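Local coordinates for protein relik capsid n-terminal domain (Oryctolagus cuniculus, PDB 2XGU) that probably forms, as the N-terminal domain of a lentiviral capsid protein, part of the shell that encloses the viral genome, at residues A[93-105]-A[116-128]. Numbering follows the deposited sequence.
Sequences GPVPLTSDQIRGI and RFADARTLYRTWV
Ile102 fits as a knob among Ala120, Leu123, Tyr124 and Trp127, joining the short helix 99-102 to the long helix 118-134. Its two branches part company: CG2, anti to the backbone N (CG1 has chi1 -70°), lies over a face of the indole, 4.0 Å from the centroid of the Trp127 six-membered ring in a CH-pi contact, while CD1 runs on to Leu123 CD2 at 3.8 Å. The rim of the same indole meets Ser99 CB and Arg103 CG.

One residue on, Arg103 CA stands almost squarely over the Tyr124 ring, 3.8 Å from its centroid and 8° off the normal; Val128 CG2 packs on the opposite face. With its chain bent at chi3 (70°), Arg103 brings NE to a water at 2.9 Å, and that water donates to Tyr124 OH at 2.6 Å, bridging the two side chains at their polar ends.

Toward the start of the long helix, Leu97 CD1 touches both Ala120 CB, 3.5 Å away, and the Phe117 ring, whose edge receives Gln101 CB. The other methyl, Leu97 CD2, lies 4.0 Å from Arg116 NE, which is buried here with no polar partner in the model.

Thr98 caps the short helix through OG1, which accepts from Gln101 N at 3.2 Å, and Gly104 ends it in a Schellman motif. Around this, Asp81 takes a hydrogen bond from Ser99 OG, Asn53 bonds both Tyr124 OH and the Arg103 carbonyl, and Trp80 of helix 63-83 meets Trp127 edge-to-face.

No clear direct hydrogen bond crosses between 93-105 and 116-128, so apolar packing and CH-pi contacts carry the join, with one bridging water; the polar anchoring to helices 49-57 and 63-83 would fix how the short helix sits within the helical capsid domain.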
loop_
_atom_site.group_PDB
_atom_site.type_symbol
_atom_site.label_atom_id
_atom_site.label_comp_id
_atom_site.label_asym_id
_atom_site.label_seq_id
_atom_site.Cartn_x
_atom_site.Cartn_y
_atom_site.Cartn_z
ATOM N N GLY A 93 -7.936 4.916 28.396
ATOM C CA GLY A 93 -7.276 4.161 27.344
ATOM C C GLY A 93 -8.141 3.064 26.744
ATOM O O GLY A 93 -9.239 2.796 27.232
ATOM N N PRO A 94 -7.654 2.425 25.668
ATOM C CA PRO A 94 -6.379 2.719 25.005
ATOM C C PRO A 94 -6.467 4.018 24.226
ATOM O O PRO A 94 -7.344 4.156 23.374
ATOM C CB PRO A 94 -6.204 1.556 24.014
ATOM C CG PRO A 94 -7.368 0.646 24.216
ATOM C CD PRO A 94 -8.420 1.397 24.950
ATOM N N VAL A 95 -5.573 4.956 24.513
ATOM C CA VAL A 95 -5.577 6.239 23.821
ATOM C C VAL A 95 -5.019 6.084 22.410
ATOM O O VAL A 95 -3.896 5.607 22.237
ATOM C CB VAL A 95 -4.767 7.303 24.589
ATOM C CG1 VAL A 95 -5.505 7.720 25.853
ATOM C CG2 VAL A 95 -3.376 6.778 24.923
ATOM N N PRO A 96 -5.830 6.449 21.399
ATOM C CA PRO A 96 -5.455 6.461 19.983
ATOM C C PRO A 96 -4.391 7.522 19.734
ATOM O O PRO A 96 -4.236 8.447 20.543
ATOM C CB PRO A 96 -6.756 6.858 19.274
ATOM C CG PRO A 96 -7.829 6.569 20.228
ATOM C CD PRO A 96 -7.253 6.779 21.593
ATOM N N LEU A 97 -3.673 7.410 18.625
ATOM C CA LEU A 97 -2.472 8.208 18.463
ATOM C C LEU A 97 -2.529 9.213 17.319
ATOM O O LEU A 97 -3.337 9.075 16.397
ATOM C CB LEU A 97 -1.271 7.284 18.296
ATOM C CG LEU A 97 -1.040 6.358 19.495
ATOM C CD1 LEU A 97 -0.087 5.236 19.143
ATOM C CD2 LEU A 97 -0.523 7.140 20.689
ATOM N N THR A 98 -1.696 10.247 17.411
ATOM C CA THR A 98 -1.549 11.204 16.323
ATOM C C THR A 98 -0.659 10.606 15.237
ATOM O O THR A 98 0.064 9.625 15.469
ATOM C CB THR A 98 -0.879 12.507 16.783
ATOM O OG1 THR A 98 0.481 12.230 17.136
ATOM C CG2 THR A 98 -1.610 13.118 17.985
ATOM N N SER A 99 -0.671 11.205 14.056
ATOM C CA SER A 99 0.213 10.707 13.012
ATOM C C SER A 99 1.677 10.841 13.409
ATOM O O SER A 99 2.488 9.984 13.046
ATOM C CB SER A 99 -0.059 11.354 11.645
ATOM O OG SER A 99 0.382 12.698 11.595
ATOM N N ASP A 100 2.025 11.898 14.148
ATOM C CA ASP A 100 3.426 12.065 14.560
ATOM C C ASP A 100 3.847 10.876 15.412
ATOM O O ASP A 100 4.921 10.299 15.212
ATOM C CB ASP A 100 3.624 13.364 15.347
ATOM C CG ASP A 100 3.879 14.581 14.456
ATOM O OD1 ASP A 100 4.113 14.423 13.242
ATOM O OD2 ASP A 100 3.855 15.709 14.998
ATOM N N GLN A 101 2.979 10.473 16.334
ATOM C CA GLN A 101 3.249 9.328 17.195
ATOM C C GLN A 101 3.333 8.027 16.395
ATOM O O GLN A 101 4.199 7.189 16.634
ATOM C CB GLN A 101 2.171 9.217 18.281
ATOM C CG GLN A 101 2.231 10.346 19.310
ATOM C CD GLN A 101 1.108 10.282 20.327
ATOM O OE1 GLN A 101 1.349 10.267 21.538
ATOM N NE2 GLN A 101 -0.128 10.252 19.845
ATOM N N ILE A 102 2.416 7.855 15.449
ATOM C CA ILE A 102 2.439 6.668 14.601
ATOM C C ILE A 102 3.751 6.580 13.811
ATOM O O ILE A 102 4.326 5.495 13.676
ATOM C CB ILE A 102 1.184 6.616 13.695
ATOM C CG1 ILE A 102 -0.057 6.339 14.540
ATOM C CG2 ILE A 102 1.328 5.576 12.591
ATOM C CD1 ILE A 102 -1.348 6.774 13.868
ATOM N N ARG A 103 4.252 7.725 13.339
ATOM C CA ARG A 103 5.500 7.804 12.568
ATOM C C ARG A 103 6.765 7.765 13.439
ATOM O O ARG A 103 7.881 7.837 12.912
ATOM C CB ARG A 103 5.504 9.090 11.735
ATOM C CG ARG A 103 4.430 9.178 10.647
ATOM C CD ARG A 103 4.292 10.601 10.095
ATOM N NE ARG A 103 5.455 10.997 9.310
ATOM C CZ ARG A 103 5.665 12.226 8.852
ATOM N NH1 ARG A 103 4.788 13.192 9.101
ATOM N NH2 ARG A 103 6.752 12.487 8.143
ATOM N N GLY A 104 6.597 7.688 14.753
ATOM C CA GLY A 104 7.711 7.617 15.687
ATOM C C GLY A 104 8.462 8.918 15.932
ATOM O O GLY A 104 9.602 8.913 16.403
ATOM N N ILE A 105 7.827 10.040 15.628
ATOM C CA ILE A 105 8.478 11.340 15.774
ATOM C C ILE A 105 8.609 11.731 17.243
ATOM O O ILE A 105 7.619 11.771 17.978
ATOM C CB ILE A 105 7.712 12.414 15.006
ATOM C CG1 ILE A 105 7.734 12.089 13.513
ATOM C CG2 ILE A 105 8.319 13.796 15.265
ATOM C CD1 ILE A 105 6.886 13.011 12.657
ATOM N N ARG A 116 2.255 0.612 24.155
ATOM C CA ARG A 116 1.425 1.737 23.736
ATOM C C ARG A 116 1.490 1.942 22.222
ATOM O O ARG A 116 0.570 2.501 21.621
ATOM C CB ARG A 116 1.858 3.021 24.454
ATOM C CG ARG A 116 1.023 4.239 24.101
ATOM C CD ARG A 116 1.547 5.515 24.759
ATOM N NE ARG A 116 0.697 6.662 24.446
ATOM C CZ ARG A 116 1.087 7.930 24.529
ATOM N NH1 ARG A 116 2.325 8.221 24.911
ATOM N NH2 ARG A 116 0.244 8.907 24.221
ATOM N N PHE A 117 2.591 1.493 21.620
ATOM C CA PHE A 117 2.835 1.712 20.198
ATOM C C PHE A 117 2.819 0.431 19.355
ATOM O O PHE A 117 3.202 0.453 18.188
ATOM C CB PHE A 117 4.154 2.476 20.006
ATOM C CG PHE A 117 4.145 3.848 20.615
ATOM C CD1 PHE A 117 3.509 4.895 19.974
ATOM C CD2 PHE A 117 4.770 4.089 21.823
ATOM C CE1 PHE A 117 3.490 6.164 20.535
ATOM C CE2 PHE A 117 4.763 5.357 22.385
ATOM C CZ PHE A 117 4.117 6.392 21.742
ATOM N N ALA A 118 2.344 -0.674 19.926
ATOM C CA ALA A 118 2.341 -1.963 19.222
ATOM C C ALA A 118 1.497 -1.942 17.948
ATOM O O ALA A 118 1.960 -2.310 16.867
ATOM C CB ALA A 118 1.874 -3.078 20.152
ATOM N N ASP A 119 0.243 -1.520 18.074
ATOM C CA ASP A 119 -0.583 -1.345 16.892
ATOM C C ASP A 119 -0.025 -0.222 16.005
ATOM O O ASP A 119 -0.061 -0.324 14.776
ATOM C CB ASP A 119 -2.038 -1.079 17.271
ATOM C CG ASP A 119 -2.918 -0.874 16.068
ATOM O OD1 ASP A 119 -3.035 -1.808 15.244
ATOM O OD2 ASP A 119 -3.460 0.232 15.931
ATOM N N ALA A 120 0.487 0.843 16.611
ATOM C CA ALA A 120 0.965 1.996 15.847
ATOM C C ALA A 120 2.110 1.658 14.898
ATOM O O ALA A 120 2.126 2.130 13.766
ATOM C CB ALA A 120 1.382 3.109 16.782
ATOM N N ARG A 121 3.079 0.866 15.361
ATOM C CA ARG A 121 4.203 0.515 14.507
ATOM C C ARG A 121 3.733 -0.361 13.361
ATOM O O ARG A 121 4.292 -0.297 12.271
ATOM C CB ARG A 121 5.327 -0.166 15.299
ATOM C CG ARG A 121 4.940 -1.466 15.971
ATOM C CD ARG A 121 6.141 -2.034 16.723
ATOM N NE ARG A 121 5.725 -2.946 17.774
ATOM C CZ ARG A 121 5.397 -4.212 17.564
ATOM N NH1 ARG A 121 5.444 -4.708 16.333
ATOM N NH2 ARG A 121 5.021 -4.984 18.581
ATOM N N THR A 122 2.709 -1.178 13.599
ATOM C CA THR A 122 2.127 -2.009 12.550
ATOM C C THR A 122 1.473 -1.124 11.486
ATOM O O THR A 122 1.591 -1.357 10.284
ATOM C CB THR A 122 1.053 -2.944 13.123
ATOM O OG1 THR A 122 1.575 -3.641 14.265
ATOM C CG2 THR A 122 0.624 -3.955 12.077
ATOM N N LEU A 123 0.770 -0.100 11.950
ATOM C CA LEU A 123 0.101 0.840 11.055
ATOM C C LEU A 123 1.115 1.665 10.260
ATOM O O LEU A 123 0.926 1.915 9.058
ATOM C CB LEU A 123 -0.829 1.753 11.856
ATOM C CG LEU A 123 -1.588 2.781 11.023
ATOM C CD1 LEU A 123 -2.490 2.106 10.001
ATOM C CD2 LEU A 123 -2.406 3.712 11.926
ATOM N N TYR A 124 2.196 2.077 10.910
ATOM C CA TYR A 124 3.206 2.862 10.202
ATOM C C TYR A 124 3.880 2.034 9.106
ATOM O O TYR A 124 4.127 2.536 8.002
ATOM C CB TYR A 124 4.266 3.410 11.164
ATOM C CG TYR A 124 5.286 4.327 10.518
ATOM C CD1 TYR A 124 4.890 5.328 9.641
ATOM C CD2 TYR A 124 6.639 4.191 10.795
ATOM C CE1 TYR A 124 5.805 6.189 9.059
ATOM C CE2 TYR A 124 7.571 5.050 10.223
ATOM C CZ TYR A 124 7.149 6.037 9.349
ATOM O OH TYR A 124 8.060 6.901 8.776
ATOM N N ARG A 125 4.203 0.784 9.422
ATOM C CA ARG A 125 4.760 -0.121 8.424
ATOM C C ARG A 125 3.814 -0.237 7.231
ATOM O O ARG A 125 4.261 -0.205 6.082
ATOM C CB ARG A 125 5.045 -1.494 9.033
ATOM C CG ARG A 125 5.466 -2.549 8.014
ATOM C CD ARG A 125 5.762 -3.882 8.703
ATOM N NE ARG A 125 6.064 -4.921 7.718
ATOM C CZ ARG A 125 5.143 -5.629 7.071
ATOM N NH1 ARG A 125 3.849 -5.440 7.320
ATOM N NH2 ARG A 125 5.516 -6.533 6.165
ATOM N N THR A 126 2.517 -0.360 7.506
ATOM C CA THR A 126 1.511 -0.365 6.455
ATOM C C THR A 126 1.559 0.898 5.595
ATOM O O THR A 126 1.574 0.814 4.369
ATOM C CB THR A 126 0.114 -0.569 7.060
ATOM O OG1 THR A 126 0.024 -1.908 7.557
ATOM C CG2 THR A 126 -0.974 -0.328 6.021
ATOM N N TRP A 127 1.622 2.073 6.224
ATOM C CA TRP A 127 1.737 3.328 5.475
ATOM C C TRP A 127 2.979 3.357 4.575
ATOM O O TRP A 127 2.901 3.758 3.413
ATOM C CB TRP A 127 1.820 4.531 6.431
ATOM C CG TRP A 127 0.536 4.861 7.141
ATOM C CD1 TRP A 127 -0.660 4.235 7.011
ATOM C CD2 TRP A 127 0.340 5.908 8.107
ATOM N NE1 TRP A 127 -1.605 4.828 7.831
ATOM C CE2 TRP A 127 -1.008 5.852 8.517
ATOM C CE3 TRP A 127 1.176 6.879 8.663
ATOM C CZ2 TRP A 127 -1.536 6.736 9.455
ATOM C CZ3 TRP A 127 0.651 7.760 9.596
ATOM C CH2 TRP A 127 -0.695 7.687 9.973
ATOM N N VAL A 128 4.121 2.939 5.112
ATOM C CA VAL A 128 5.367 2.981 4.350
ATOM C C VAL A 128 5.318 2.016 3.163
ATOM O O VAL A 128 5.692 2.369 2.040
ATOM C CB VAL A 128 6.571 2.678 5.267
ATOM C CG1 VAL A 128 7.866 2.615 4.469
ATOM C CG2 VAL A 128 6.684 3.752 6.343
HETATM O O HOH W 1 7.678 9.454 8.246
#